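Local coordinates for hypothetical protein SpyM3_0169 (Streptococcus pyogenes, PDB 1PG6) that is of unknown function but belongs to the AIM24 family of the cupin clan and binds calcium ions in the crystal, at residues 99-104 against 160-166; 94-98 against 120-124; 191-197 against 209-215; 178-184 against 220-226. All blocks are in the same frame, centred on the assembly; numbering follows the deposited sequence.

Interaction 1 of 4, residues 99-104 against 160-166; sequences TPGQIV and ANSFGSI. With CA (calcium ion), chain B.
A160 and V104 form an antiparallel hydrogen-bonded pair, N of V104 lying 2.9 Å from O of A160 and the reverse bond equally short, while the CB of A160 packs on CG1 of V104. At N161 the side chain turns to the calcium ion, which its OD1 meets at 2.7 Å; ND2 is held by G118. S162 gives the metal its carbonyl O at 2.5 Å, and its OG, set between its own N and carbonyl carbon (chi1 65°), reaches the backbone of Q102, accepting from N of Q102 (3.1 Å to OG) and donating to O of G164. The F163 ring lies alongside P100, CD1 3.9 Å from the proline CD. Next, N of G164 bonds to O of P100, in the carbonyl plane. I166 ends the segment with CD1 against CG1 of V104. O and OG1 of T99 and water 2 also bind the ion: a calcium site built where two antiparallel strands of a cupin-clan sheet run into loops.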
loop_
_atom_site.group_PDB
_atom_site.type_symbol
_atom_site.label_atom_id
_atom_site.label_comp_id
_atom_site.label_asym_id
_atom_site.label_seq_id
_atom_site.Cartn_x
_atom_site.Cartn_y
_atom_site.Cartn_z
ATOM N N THR A 99 0.321 -8.581 6.496
ATOM C CA THR A 99 -0.188 -9.825 5.920
ATOM C C THR A 99 0.960 -10.723 5.458
ATOM O O THR A 99 2.026 -10.239 5.074
ATOM C CB THR A 99 -1.141 -9.571 4.712
ATOM O OG1 THR A 99 -0.452 -8.860 3.682
ATOM C CG2 THR A 99 -2.342 -8.753 5.134
ATOM N N PRO A 100 0.767 -12.049 5.515
ATOM C CA PRO A 100 1.805 -12.996 5.093
ATOM C C PRO A 100 2.069 -12.849 3.601
ATOM O O PRO A 100 1.158 -13.012 2.793
ATOM C CB PRO A 100 1.192 -14.358 5.407
ATOM C CG PRO A 100 0.187 -14.056 6.493
ATOM C CD PRO A 100 -0.401 -12.755 6.067
ATOM N N GLY A 101 3.305 -12.539 3.224
ATOM C CA GLY A 101 3.590 -12.394 1.809
ATOM C C GLY A 101 4.992 -11.915 1.517
ATOM O O GLY A 101 5.941 -12.309 2.186
ATOM N N GLN A 102 5.112 -11.049 0.517
ATOM C CA GLN A 102 6.399 -10.520 0.099
ATOM C C GLN A 102 6.394 -8.997 0.102
ATOM O O GLN A 102 5.357 -8.363 0.299
ATOM C CB GLN A 102 6.746 -11.018 -1.313
ATOM C CG GLN A 102 6.992 -12.538 -1.409
ATOM C CD GLN A 102 7.317 -13.008 -2.828
ATOM O OE1 GLN A 102 8.144 -13.903 -3.031
ATOM N NE2 GLN A 102 6.657 -12.416 -3.808
ATOM N N ILE A 103 7.573 -8.425 -0.099
ATOM C CA ILE A 103 7.742 -6.980 -0.154
ATOM C C ILE A 103 8.476 -6.673 -1.448
ATOM O O ILE A 103 9.377 -7.409 -1.846
ATOM C CB ILE A 103 8.591 -6.457 1.034
ATOM C CG1 ILE A 103 7.858 -6.722 2.352
ATOM C CG2 ILE A 103 8.862 -4.959 0.873
ATOM C CD1 ILE A 103 8.692 -6.422 3.591
ATOM N N VAL A 104 8.076 -5.601 -2.118
ATOM C CA VAL A 104 8.733 -5.200 -3.351
ATOM C C VAL A 104 9.068 -3.721 -3.225
ATOM O O VAL A 104 8.247 -2.927 -2.762
ATOM C CB VAL A 104 7.823 -5.446 -4.592
ATOM C CG1 VAL A 104 6.499 -4.712 -4.440
ATOM C CG2 VAL A 104 8.537 -5.017 -5.860
ATOM N N ALA A 160 6.015 -1.815 -1.285
ATOM C CA ALA A 160 4.664 -2.356 -1.352
ATOM C C ALA A 160 4.725 -3.780 -0.809
ATOM O O ALA A 160 5.769 -4.427 -0.883
ATOM C CB ALA A 160 4.161 -2.359 -2.793
ATOM N N ASN A 161 3.619 -4.264 -0.256
ATOM C CA ASN A 161 3.590 -5.613 0.315
ATOM C C ASN A 161 2.400 -6.394 -0.234
ATOM O O ASN A 161 1.367 -5.818 -0.548
ATOM C CB ASN A 161 3.474 -5.514 1.835
ATOM C CG ASN A 161 2.065 -5.193 2.276
ATOM O OD1 ASN A 161 1.251 -6.095 2.467
ATOM N ND2 ASN A 161 1.756 -3.915 2.403
ATOM N N SER A 162 2.543 -7.714 -0.323
ATOM C CA SER A 162 1.466 -8.556 -0.837
ATOM C C SER A 162 0.968 -9.573 0.166
ATOM O O SER A 162 1.645 -9.887 1.137
ATOM C CB SER A 162 1.957 -9.351 -2.044
ATOM O OG SER A 162 2.977 -10.253 -1.623
ATOM N N PHE A 163 -0.231 -10.081 -0.085
ATOM C CA PHE A 163 -0.775 -11.178 0.699
ATOM C C PHE A 163 -0.550 -12.295 -0.331
ATOM O O PHE A 163 -1.163 -12.306 -1.402
ATOM C CB PHE A 163 -2.269 -11.009 0.959
ATOM C CG PHE A 163 -2.901 -12.199 1.636
ATOM C CD1 PHE A 163 -2.242 -12.868 2.671
ATOM C CD2 PHE A 163 -4.162 -12.639 1.256
ATOM C CE1 PHE A 163 -2.838 -13.961 3.313
ATOM C CE2 PHE A 163 -4.772 -13.734 1.893
ATOM C CZ PHE A 163 -4.110 -14.395 2.921
ATOM N N GLY A 164 0.345 -13.223 -0.021
ATOM C CA GLY A 164 0.655 -14.276 -0.965
ATOM C C GLY A 164 1.916 -13.874 -1.716
ATOM O O GLY A 164 2.632 -12.964 -1.290
ATOM N N SER A 165 2.191 -14.554 -2.826
ATOM C CA SER A 165 3.381 -14.282 -3.633
ATOM C C SER A 165 3.102 -13.262 -4.732
ATOM O O SER A 165 1.974 -13.157 -5.209
ATOM C CB SER A 165 3.904 -15.580 -4.255
ATOM O OG SER A 165 4.247 -16.532 -3.245
ATOM N N ILE A 166 4.142 -12.529 -5.130
ATOM C CA ILE A 166 4.033 -11.487 -6.155
ATOM C C ILE A 166 4.481 -11.893 -7.548
ATOM O O ILE A 166 5.508 -12.553 -7.718
ATOM C CB ILE A 166 4.860 -10.233 -5.762
ATOM C CG1 ILE A 166 4.286 -9.615 -4.490
ATOM C CG2 ILE A 166 4.859 -9.204 -6.911
ATOM C CD1 ILE A 166 5.155 -8.489 -3.915
HETATM CA CA CA B . 2.055 -8.547 3.174
HETATM O O HOH W 1 -1.802 -7.178 2.085
HETATM O O HOH W 2 4.466 -9.167 2.987
#

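Interaction 2 of 4, residues 94-98 against 120-124; sequences ALAPN and FLALD
L95 and A122 meet through methyl groups, CD1 of the leucine lying 3.9 Å from CB of the alanine. The L95 side chain leaves strand 91-95 with CG anti to the carbonyl carbon (chi1 -54°) and is extended at chi2, which carries CD1 across to strand 120-124; the same methyl skirts O of L121, and CB of L95 stands farther off, 4.4 Å from CD1 of L121. These strands belong to different antiparallel sheets, so the contact is one of sheet against sheet, consistent with the facing sheets of the jelly-roll architecture of the cupin clan. On the far strand L121 and A122 form a classic beta bulge opposite L159, and both turn their CB toward 94-98. A96 directs its CB away and contributes mainly its carbonyl O, 4.3 Å from CD1 of L121. P97 then brings CG of its ring to 4.0 Å from CD2 of L121, the two side chains crossing at a slant. One methyl of L121 thus serves L95 and A96 and the other P97. I103 also touches both P97 and L121, L38 packs on L95, and V36 covers A122 from strand 35-39.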
loop_
_atom_site.group_PDB
_atom_site.type_symbol
_atom_site.label_atom_id
_atom_site.label_comp_id
_atom_site.label_asym_id
_atom_site.label_seq_id
_atom_site.Cartn_x
_atom_site.Cartn_y
_atom_site.Cartn_z
ATOM N N ALA A 94 12.761 -1.246 12.058
ATOM C CA ALA A 94 12.409 -2.425 11.284
ATOM C C ALA A 94 10.897 -2.473 11.176
ATOM O O ALA A 94 10.196 -2.202 12.149
ATOM C CB ALA A 94 12.935 -3.686 11.976
ATOM N N LEU A 95 10.408 -2.807 9.988
ATOM C CA LEU A 95 8.975 -2.886 9.734
ATOM C C LEU A 95 8.577 -4.284 9.309
ATOM O O LEU A 95 9.380 -5.028 8.743
ATOM C CB LEU A 95 8.574 -1.941 8.601
ATOM C CG LEU A 95 8.964 -0.470 8.695
ATOM C CD1 LEU A 95 8.444 0.271 7.456
ATOM C CD2 LEU A 95 8.396 0.117 9.972
ATOM N N ALA A 96 7.321 -4.625 9.573
ATOM C CA ALA A 96 6.779 -5.916 9.190
ATOM C C ALA A 96 5.421 -5.687 8.533
ATOM O O ALA A 96 4.601 -4.927 9.048
ATOM C CB ALA A 96 6.611 -6.801 10.423
ATOM N N PRO A 97 5.183 -6.312 7.374
ATOM C CA PRO A 97 3.903 -6.175 6.665
ATOM C C PRO A 97 2.814 -6.801 7.534
ATOM O O PRO A 97 3.093 -7.735 8.292
ATOM C CB PRO A 97 4.126 -6.979 5.385
ATOM C CG PRO A 97 5.616 -6.931 5.187
ATOM C CD PRO A 97 6.141 -7.105 6.585
ATOM N N ASN A 98 1.577 -6.318 7.419
ATOM C CA ASN A 98 0.496 -6.869 8.232
ATOM C C ASN A 98 -0.104 -8.160 7.686
ATOM O O ASN A 98 -0.948 -8.769 8.340
ATOM C CB ASN A 98 -0.614 -5.829 8.447
ATOM C CG ASN A 98 -1.217 -5.334 7.150
ATOM O OD1 ASN A 98 -1.564 -6.116 6.270
ATOM N ND2 ASN A 98 -1.361 -4.019 7.035
ATOM N N PHE A 120 0.275 -0.812 0.751
ATOM C CA PHE A 120 1.312 0.120 1.172
ATOM C C PHE A 120 2.050 -0.326 2.422
ATOM O O PHE A 120 1.437 -0.753 3.404
ATOM C CB PHE A 120 0.716 1.504 1.444
ATOM C CG PHE A 120 1.712 2.496 1.978
ATOM C CD1 PHE A 120 2.700 3.020 1.151
ATOM C CD2 PHE A 120 1.673 2.896 3.311
ATOM C CE1 PHE A 120 3.634 3.924 1.640
ATOM C CE2 PHE A 120 2.604 3.801 3.809
ATOM C CZ PHE A 120 3.587 4.317 2.972
ATOM N N LEU A 121 3.375 -0.224 2.383
ATOM C CA LEU A 121 4.192 -0.566 3.546
ATOM C C LEU A 121 5.036 0.623 3.991
ATOM O O LEU A 121 5.046 0.971 5.172
ATOM C CB LEU A 121 5.109 -1.764 3.256
ATOM C CG LEU A 121 6.085 -2.078 4.396
ATOM C CD1 LEU A 121 5.320 -2.281 5.694
ATOM C CD2 LEU A 121 6.903 -3.327 4.062
ATOM N N ALA A 122 5.740 1.247 3.051
ATOM C CA ALA A 122 6.588 2.386 3.391
ATOM C C ALA A 122 6.884 3.288 2.204
ATOM O O ALA A 122 6.793 2.884 1.042
ATOM C CB ALA A 122 7.895 1.900 4.010
ATOM N N LEU A 123 7.265 4.523 2.511
ATOM C CA LEU A 123 7.566 5.497 1.477
ATOM C C LEU A 123 8.552 6.529 1.995
ATOM O O LEU A 123 8.407 7.032 3.106
ATOM C CB LEU A 123 6.276 6.197 1.043
ATOM C CG LEU A 123 6.395 7.275 -0.041
ATOM C CD1 LEU A 123 6.781 6.639 -1.370
ATOM C CD2 LEU A 123 5.060 8.001 -0.175
ATOM N N ASP A 124 9.559 6.834 1.186
ATOM C CA ASP A 124 10.558 7.828 1.553
ATOM C C ASP A 124 9.875 9.137 1.927
ATOM O O ASP A 124 8.907 9.544 1.285
ATOM C CB ASP A 124 11.513 8.066 0.382
ATOM C CG ASP A 124 12.865 7.433 0.601
ATOM O OD1 ASP A 124 13.294 6.624 -0.249
ATOM O OD2 ASP A 124 13.502 7.749 1.627
#

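Interaction 3 of 4, residues 191-197 against 209-215; sequences DYDIHLE and GVVNTFR
OG1 of T213 is gripped by two groups: NE2 of H195 across the strands at 3.1 Å, in a nearly straight bond that either could donate, and the hydroxyl of T177 on strand 174-179. The H195 ring is brought over the neighbouring strand because CG sits between its own N and carbonyl carbon (chi1 60°). There CG2 of V211 lies over one ring face, 3.8 Å from the centroid, a CH-pi contact. The extended E197 crosses V211 at about a right angle, with OE1 3.5 Å from CG1 of the valine. Backbone bonds knit the antiparallel strands in hydrogen-bonded pairs D191 with R215, D193 with T213 and H195 with V211; the shortest joins N of R215 to O of D191 at 2.7 Å, whereas that from N of D193 to O of T213 is weak. The sheet's other face carries Y192, I194, N212 and F214. Here OD1 of N212 comes to the edge of the Y192 ring, 3.6 Å from CD1, and lies over one face of the F214 ring, offset toward the rim; ND2 of N212 lies against CG1 of I194. CG2 of I194 also meets CG2 of V210 at 3.7 Å. W186 of strand 183-187 packs edge-to-face with both Y192 and F214, and strand 174-179 flanks 211-215, the central strand of a three-stranded antiparallel sheet.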
loop_
_atom_site.group_PDB
_atom_site.type_symbol
_atom_site.label_atom_id
_atom_site.label_comp_id
_atom_site.label_asym_id
_atom_site.label_seq_id
_atom_site.Cartn_x
_atom_site.Cartn_y
_atom_site.Cartn_z
ATOM N N ASP A 191 -3.763 3.149 -17.841
ATOM C CA ASP A 191 -5.145 3.581 -17.705
ATOM C C ASP A 191 -5.803 2.461 -16.909
ATOM O O ASP A 191 -5.635 1.287 -17.238
ATOM C CB ASP A 191 -5.810 3.711 -19.075
ATOM C CG ASP A 191 -5.194 4.810 -19.916
ATOM O OD1 ASP A 191 -4.034 4.651 -20.353
ATOM O OD2 ASP A 191 -5.867 5.837 -20.132
ATOM N N TYR A 192 -6.536 2.807 -15.859
ATOM C CA TYR A 192 -7.176 1.778 -15.056
ATOM C C TYR A 192 -8.605 2.143 -14.698
ATOM O O TYR A 192 -8.980 3.317 -14.693
ATOM C CB TYR A 192 -6.375 1.537 -13.776
ATOM C CG TYR A 192 -6.740 2.466 -12.643
ATOM C CD1 TYR A 192 -7.682 2.089 -11.689
ATOM C CD2 TYR A 192 -6.148 3.721 -12.526
ATOM C CE1 TYR A 192 -8.023 2.934 -10.642
ATOM C CE2 TYR A 192 -6.483 4.579 -11.484
ATOM C CZ TYR A 192 -7.419 4.178 -10.543
ATOM O OH TYR A 192 -7.736 5.003 -9.494
ATOM N N ASP A 193 -9.394 1.123 -14.388
ATOM C CA ASP A 193 -10.784 1.311 -14.016
ATOM C C ASP A 193 -11.263 0.150 -13.158
ATOM O O ASP A 193 -11.353 -0.983 -13.628
ATOM C CB ASP A 193 -11.660 1.410 -15.269
ATOM C CG ASP A 193 -13.138 1.538 -14.938
ATOM O OD1 ASP A 193 -13.968 1.413 -15.862
ATOM O OD2 ASP A 193 -13.468 1.768 -13.759
ATOM N N ILE A 194 -11.560 0.436 -11.895
ATOM C CA ILE A 194 -12.062 -0.577 -10.974
ATOM C C ILE A 194 -13.582 -0.532 -11.073
ATOM O O ILE A 194 -14.192 0.519 -10.874
ATOM C CB ILE A 194 -11.619 -0.280 -9.525
ATOM C CG1 ILE A 194 -10.091 -0.338 -9.437
ATOM C CG2 ILE A 194 -12.248 -1.286 -8.565
ATOM C CD1 ILE A 194 -9.517 0.073 -8.092
ATOM N N HIS A 195 -14.192 -1.671 -11.380
ATOM C CA HIS A 195 -15.641 -1.728 -11.542
ATOM C C HIS A 195 -16.175 -3.136 -11.322
ATOM O O HIS A 195 -15.409 -4.096 -11.258
ATOM C CB HIS A 195 -15.995 -1.273 -12.956
ATOM C CG HIS A 195 -15.375 -2.120 -14.024
ATOM N ND1 HIS A 195 -15.971 -3.267 -14.502
ATOM C CD2 HIS A 195 -14.183 -2.024 -14.659
ATOM C CE1 HIS A 195 -15.173 -3.840 -15.386
ATOM N NE2 HIS A 195 -14.082 -3.107 -15.499
ATOM N N LEU A 196 -17.494 -3.251 -11.215
ATOM C CA LEU A 196 -18.131 -4.548 -11.021
ATOM C C LEU A 196 -18.533 -5.061 -12.403
ATOM O O LEU A 196 -18.972 -4.284 -13.251
ATOM C CB LEU A 196 -19.365 -4.396 -10.125
ATOM C CG LEU A 196 -19.932 -5.673 -9.497
ATOM C CD1 LEU A 196 -18.880 -6.320 -8.607
ATOM C CD2 LEU A 196 -21.175 -5.338 -8.684
ATOM N N GLU A 197 -18.379 -6.363 -12.633
ATOM C CA GLU A 197 -18.714 -6.948 -13.927
ATOM C C GLU A 197 -20.184 -7.308 -14.116
ATOM O O GLU A 197 -20.632 -7.507 -15.244
ATOM C CB GLU A 197 -17.867 -8.198 -14.187
ATOM C CG GLU A 197 -16.399 -7.926 -14.459
ATOM C CD GLU A 197 -15.682 -9.143 -15.015
ATOM O OE1 GLU A 197 -14.457 -9.065 -15.244
ATOM O OE2 GLU A 197 -16.346 -10.178 -15.229
ATOM N N GLY A 209 -15.531 -10.165 -6.738
ATOM C CA GLY A 209 -15.753 -8.766 -6.420
ATOM C C GLY A 209 -15.349 -7.896 -7.595
ATOM O O GLY A 209 -15.200 -8.398 -8.709
ATOM N N VAL A 210 -15.161 -6.602 -7.351
ATOM C CA VAL A 210 -14.782 -5.677 -8.409
ATOM C C VAL A 210 -13.480 -6.079 -9.086
ATOM O O VAL A 210 -12.580 -6.639 -8.456
ATOM C CB VAL A 210 -14.614 -4.229 -7.882
ATOM C CG1 VAL A 210 -15.951 -3.686 -7.399
ATOM C CG2 VAL A 210 -13.585 -4.200 -6.760
ATOM N N VAL A 211 -13.393 -5.793 -10.378
ATOM C CA VAL A 211 -12.196 -6.099 -11.143
ATOM C C VAL A 211 -11.533 -4.785 -11.530
ATOM O O VAL A 211 -12.151 -3.720 -11.457
ATOM C CB VAL A 211 -12.524 -6.888 -12.428
ATOM C CG1 VAL A 211 -13.206 -8.197 -12.074
ATOM C CG2 VAL A 211 -13.407 -6.056 -13.345
ATOM N N ASN A 212 -10.270 -4.864 -11.926
ATOM C CA ASN A 212 -9.522 -3.689 -12.342
ATOM C C ASN A 212 -9.127 -3.926 -13.796
ATOM O O ASN A 212 -8.453 -4.909 -14.108
ATOM C CB ASN A 212 -8.263 -3.526 -11.477
ATOM C CG ASN A 212 -7.688 -2.121 -11.534
ATOM O OD1 ASN A 212 -7.779 -1.440 -12.557
ATOM N ND2 ASN A 212 -7.079 -1.686 -10.436
ATOM N N THR A 213 -9.575 -3.050 -14.691
ATOM C CA THR A 213 -9.230 -3.178 -16.101
ATOM C C THR A 213 -8.129 -2.174 -16.427
ATOM O O THR A 213 -8.303 -0.965 -16.256
ATOM C CB THR A 213 -10.448 -2.916 -17.016
ATOM O OG1 THR A 213 -11.422 -3.949 -16.819
ATOM C CG2 THR A 213 -10.020 -2.902 -18.479
ATOM N N PHE A 214 -6.990 -2.691 -16.883
ATOM C CA PHE A 214 -5.825 -1.882 -17.231
ATOM C C PHE A 214 -5.655 -1.761 -18.738
ATOM O O PHE A 214 -5.916 -2.708 -19.478
ATOM C CB PHE A 214 -4.555 -2.520 -16.660
ATOM C CG PHE A 214 -4.598 -2.732 -15.179
ATOM C CD1 PHE A 214 -4.346 -1.681 -14.306
ATOM C CD2 PHE A 214 -4.899 -3.984 -14.656
ATOM C CE1 PHE A 214 -4.394 -1.872 -12.926
ATOM C CE2 PHE A 214 -4.950 -4.186 -13.280
ATOM C CZ PHE A 214 -4.696 -3.128 -12.412
ATOM N N ARG A 215 -5.206 -0.593 -19.185
ATOM C CA ARG A 215 -4.974 -0.350 -20.606
ATOM C C ARG A 215 -3.750 0.545 -20.779
ATOM O O ARG A 215 -3.609 1.545 -20.078
ATOM C CB ARG A 215 -6.194 0.336 -21.234
ATOM C CG ARG A 215 -7.508 -0.382 -20.995
ATOM C CD ARG A 215 -8.674 0.350 -21.643
ATOM N NE ARG A 215 -9.928 -0.376 -21.463
ATOM C CZ ARG A 215 -11.059 -0.087 -22.097
ATOM N NH1 ARG A 215 -11.104 0.919 -22.964
ATOM N NH2 ARG A 215 -12.148 -0.808 -21.865
HETATM O O HOH W 3 -16.919 -8.610 -10.836
#

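Interaction 4 of 4, residues 178-184 against 220-226; sequences IDNAHVV and IYIQSLN
V183 and I222 face each other as an antiparallel non-hydrogen-bonded pair, flanked by backbone bonds from N of Q223 to O of H182 and from N of V184 to O of Y221, each 2.8 Å. H182 adds a third bond of the same length, from its ND1 to O of Q223; O of Q223 lies at the edge of the imidazole, 2° out of its plane, while ND1 stands tilted from the carbonyl plane. With chi1 at -75°, CG anti to the carbonyl carbon, the ring reaches along the turn after strand 219-223. Its NE2 shares water 4 with ND2 of N226, whose amide plane stands perpendicular to the ring, and CB of N226 approaches that same NE2 to 3.6 Å. D179 opens the short 3-10 segment 180-182 with an Asx turn, its OD1 accepting from N of A181 from above the carboxylate plane. The segment links strand 174-179 of one antiparallel sheet to strand 183-187 of another, and presents CB of A181 to the amide of N226, 3.3 Å from ND2. N226 is at the same time the N-cap of helix 227-234, its OD1 taking N of Q229. Among the apolar groups, CD1 of I178 touches CG2 of I222 at 3.8 Å, the two side chains at about a right angle, and slides past CG2 of I220. CG2 of V184 rests on the CB of Q223, 3.6 Å away.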
loop_
_atom_site.group_PDB
_atom_site.type_symbol
_atom_site.label_atom_id
_atom_site.label_comp_id
_atom_site.label_asym_id
_atom_site.label_seq_id
_atom_site.Cartn_x
_atom_site.Cartn_y
_atom_site.Cartn_z
ATOM N N ILE A 178 -8.176 -7.849 -14.159
ATOM C CA ILE A 178 -7.839 -8.718 -13.039
ATOM C C ILE A 178 -8.674 -8.421 -11.798
ATOM O O ILE A 178 -8.998 -7.269 -11.522
ATOM C CB ILE A 178 -6.358 -8.517 -12.647
ATOM C CG1 ILE A 178 -5.467 -8.635 -13.884
ATOM C CG2 ILE A 178 -5.946 -9.544 -11.599
ATOM C CD1 ILE A 178 -4.063 -8.168 -13.642
ATOM N N ASP A 179 -9.016 -9.479 -11.065
ATOM C CA ASP A 179 -9.757 -9.372 -9.811
ATOM C C ASP A 179 -8.948 -8.355 -8.993
ATOM O O ASP A 179 -7.755 -8.561 -8.744
ATOM C CB ASP A 179 -9.761 -10.752 -9.143
ATOM C CG ASP A 179 -10.406 -10.761 -7.777
ATOM O OD1 ASP A 179 -10.669 -9.690 -7.196
ATOM O OD2 ASP A 179 -10.634 -11.881 -7.279
ATOM N N ASN A 180 -9.571 -7.256 -8.577
ATOM C CA ASN A 180 -8.825 -6.229 -7.847
ATOM C C ASN A 180 -8.245 -6.695 -6.521
ATOM O O ASN A 180 -7.293 -6.099 -6.017
ATOM C CB ASN A 180 -9.697 -4.995 -7.613
ATOM C CG ASN A 180 -8.882 -3.778 -7.212
ATOM O OD1 ASN A 180 -9.135 -3.150 -6.182
ATOM N ND2 ASN A 180 -7.891 -3.446 -8.023
ATOM N N ALA A 181 -8.815 -7.757 -5.957
ATOM C CA ALA A 181 -8.334 -8.300 -4.686
ATOM C C ALA A 181 -6.933 -8.888 -4.852
ATOM O O ALA A 181 -6.231 -9.132 -3.871
ATOM C CB ALA A 181 -9.291 -9.372 -4.183
ATOM N N HIS A 182 -6.543 -9.124 -6.102
ATOM C CA HIS A 182 -5.224 -9.680 -6.415
ATOM C C HIS A 182 -4.259 -8.635 -6.963
ATOM O O HIS A 182 -3.127 -8.955 -7.331
ATOM C CB HIS A 182 -5.358 -10.824 -7.423
ATOM C CG HIS A 182 -5.901 -12.089 -6.830
ATOM N ND1 HIS A 182 -5.099 -13.013 -6.195
ATOM C CD2 HIS A 182 -7.167 -12.555 -6.732
ATOM C CE1 HIS A 182 -5.852 -13.996 -5.728
ATOM N NE2 HIS A 182 -7.110 -13.742 -6.039
ATOM N N VAL A 183 -4.700 -7.382 -7.014
ATOM C CA VAL A 183 -3.856 -6.312 -7.532
ATOM C C VAL A 183 -3.127 -5.593 -6.407
ATOM O O VAL A 183 -3.744 -5.061 -5.491
ATOM C CB VAL A 183 -4.695 -5.301 -8.347
ATOM C CG1 VAL A 183 -3.837 -4.117 -8.771
ATOM C CG2 VAL A 183 -5.285 -5.992 -9.569
ATOM N N VAL A 184 -1.800 -5.593 -6.472
ATOM C CA VAL A 184 -0.992 -4.942 -5.446
ATOM C C VAL A 184 -0.722 -3.472 -5.777
ATOM O O VAL A 184 -1.110 -2.568 -5.032
ATOM C CB VAL A 184 0.372 -5.656 -5.275
ATOM C CG1 VAL A 184 1.219 -4.934 -4.229
ATOM C CG2 VAL A 184 0.148 -7.107 -4.865
ATOM N N ILE A 220 2.168 -4.231 -13.775
ATOM C CA ILE A 220 1.077 -4.550 -12.867
ATOM C C ILE A 220 1.625 -5.613 -11.925
ATOM O O ILE A 220 2.116 -6.642 -12.378
ATOM C CB ILE A 220 -0.129 -5.151 -13.619
ATOM C CG1 ILE A 220 -0.692 -4.127 -14.608
ATOM C CG2 ILE A 220 -1.200 -5.576 -12.628
ATOM C CD1 ILE A 220 -1.645 -4.731 -15.614
ATOM N N TYR A 221 1.571 -5.357 -10.622
ATOM C CA TYR A 221 2.047 -6.333 -9.649
ATOM C C TYR A 221 0.839 -6.987 -9.023
ATOM O O TYR A 221 -0.005 -6.316 -8.433
ATOM C CB TYR A 221 2.898 -5.657 -8.571
ATOM C CG TYR A 221 4.202 -5.139 -9.107
ATOM C CD1 TYR A 221 5.342 -5.947 -9.132
ATOM C CD2 TYR A 221 4.286 -3.863 -9.661
ATOM C CE1 TYR A 221 6.532 -5.494 -9.701
ATOM C CE2 TYR A 221 5.472 -3.406 -10.233
ATOM C CZ TYR A 221 6.582 -4.219 -10.251
ATOM O OH TYR A 221 7.742 -3.759 -10.841
ATOM N N ILE A 222 0.730 -8.296 -9.181
ATOM C CA ILE A 222 -0.395 -8.998 -8.592
ATOM C C ILE A 222 0.102 -9.915 -7.490
ATOM O O ILE A 222 1.291 -10.233 -7.422
ATOM C CB ILE A 222 -1.162 -9.835 -9.632
ATOM C CG1 ILE A 222 -0.251 -10.907 -10.223
ATOM C CG2 ILE A 222 -1.699 -8.928 -10.732
ATOM C CD1 ILE A 222 -0.985 -11.934 -11.058
ATOM N N GLN A 223 -0.811 -10.319 -6.617
ATOM C CA GLN A 223 -0.475 -11.207 -5.511
ATOM C C GLN A 223 -1.291 -12.484 -5.699
ATOM O O GLN A 223 -2.365 -12.452 -6.283
ATOM C CB GLN A 223 -0.788 -10.538 -4.167
ATOM C CG GLN A 223 -2.259 -10.215 -3.936
ATOM C CD GLN A 223 -2.508 -9.443 -2.647
ATOM O OE1 GLN A 223 -3.625 -9.438 -2.117
ATOM N NE2 GLN A 223 -1.481 -8.771 -2.150
ATOM N N SER A 224 -0.779 -13.604 -5.200
ATOM C CA SER A 224 -1.445 -14.888 -5.392
ATOM C C SER A 224 -2.529 -15.289 -4.392
ATOM O O SER A 224 -3.033 -16.408 -4.448
ATOM C CB SER A 224 -0.402 -16.003 -5.486
ATOM O OG SER A 224 0.263 -16.165 -4.254
ATOM N N LEU A 225 -2.880 -14.396 -3.469
ATOM C CA LEU A 225 -3.932 -14.685 -2.501
ATOM C C LEU A 225 -4.915 -13.521 -2.404
ATOM O O LEU A 225 -4.573 -12.366 -2.675
ATOM C CB LEU A 225 -3.350 -14.993 -1.116
ATOM C CG LEU A 225 -2.579 -16.318 -1.032
ATOM C CD1 LEU A 225 -1.929 -16.443 0.336
ATOM C CD2 LEU A 225 -3.527 -17.483 -1.276
ATOM N N ASN A 226 -6.139 -13.847 -2.012
ATOM C CA ASN A 226 -7.235 -12.885 -1.883
ATOM C C ASN A 226 -7.609 -12.808 -0.403
ATOM O O ASN A 226 -8.120 -13.770 0.151
ATOM C CB ASN A 226 -8.419 -13.407 -2.704
ATOM C CG ASN A 226 -9.609 -12.472 -2.703
ATOM O OD1 ASN A 226 -9.895 -11.797 -1.715
ATOM N ND2 ASN A 226 -10.326 -12.445 -3.820
HETATM O O HOH W 4 -9.616 -14.774 -5.799
#

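How the interactions relate
Interactions 1 and 2 have centres 11 Å apart, and their strands 156-161 and 120-124 are neighbours in one sheet; CD1 of I103 lies 3.5 Å from CG of P97 and 3.6 Å from CD2 of L121. The P97 side chain of interaction 2 lies about 3 Å from a calcium ion, so this apolar cluster borders a metal site. Interaction 4 adjoins interaction 1 through the loop after strand 156-161, O of S165 lying 2.8 Å from N of S224, a probable hydrogen bond. Interaction 3 is nested within the loop closed by interaction 4, and strand 174-179 joins them, with N of N212 2.8 Å from O of I178. Interaction 3 stays remote from interaction 1, their nearest atoms about 13 Å apart.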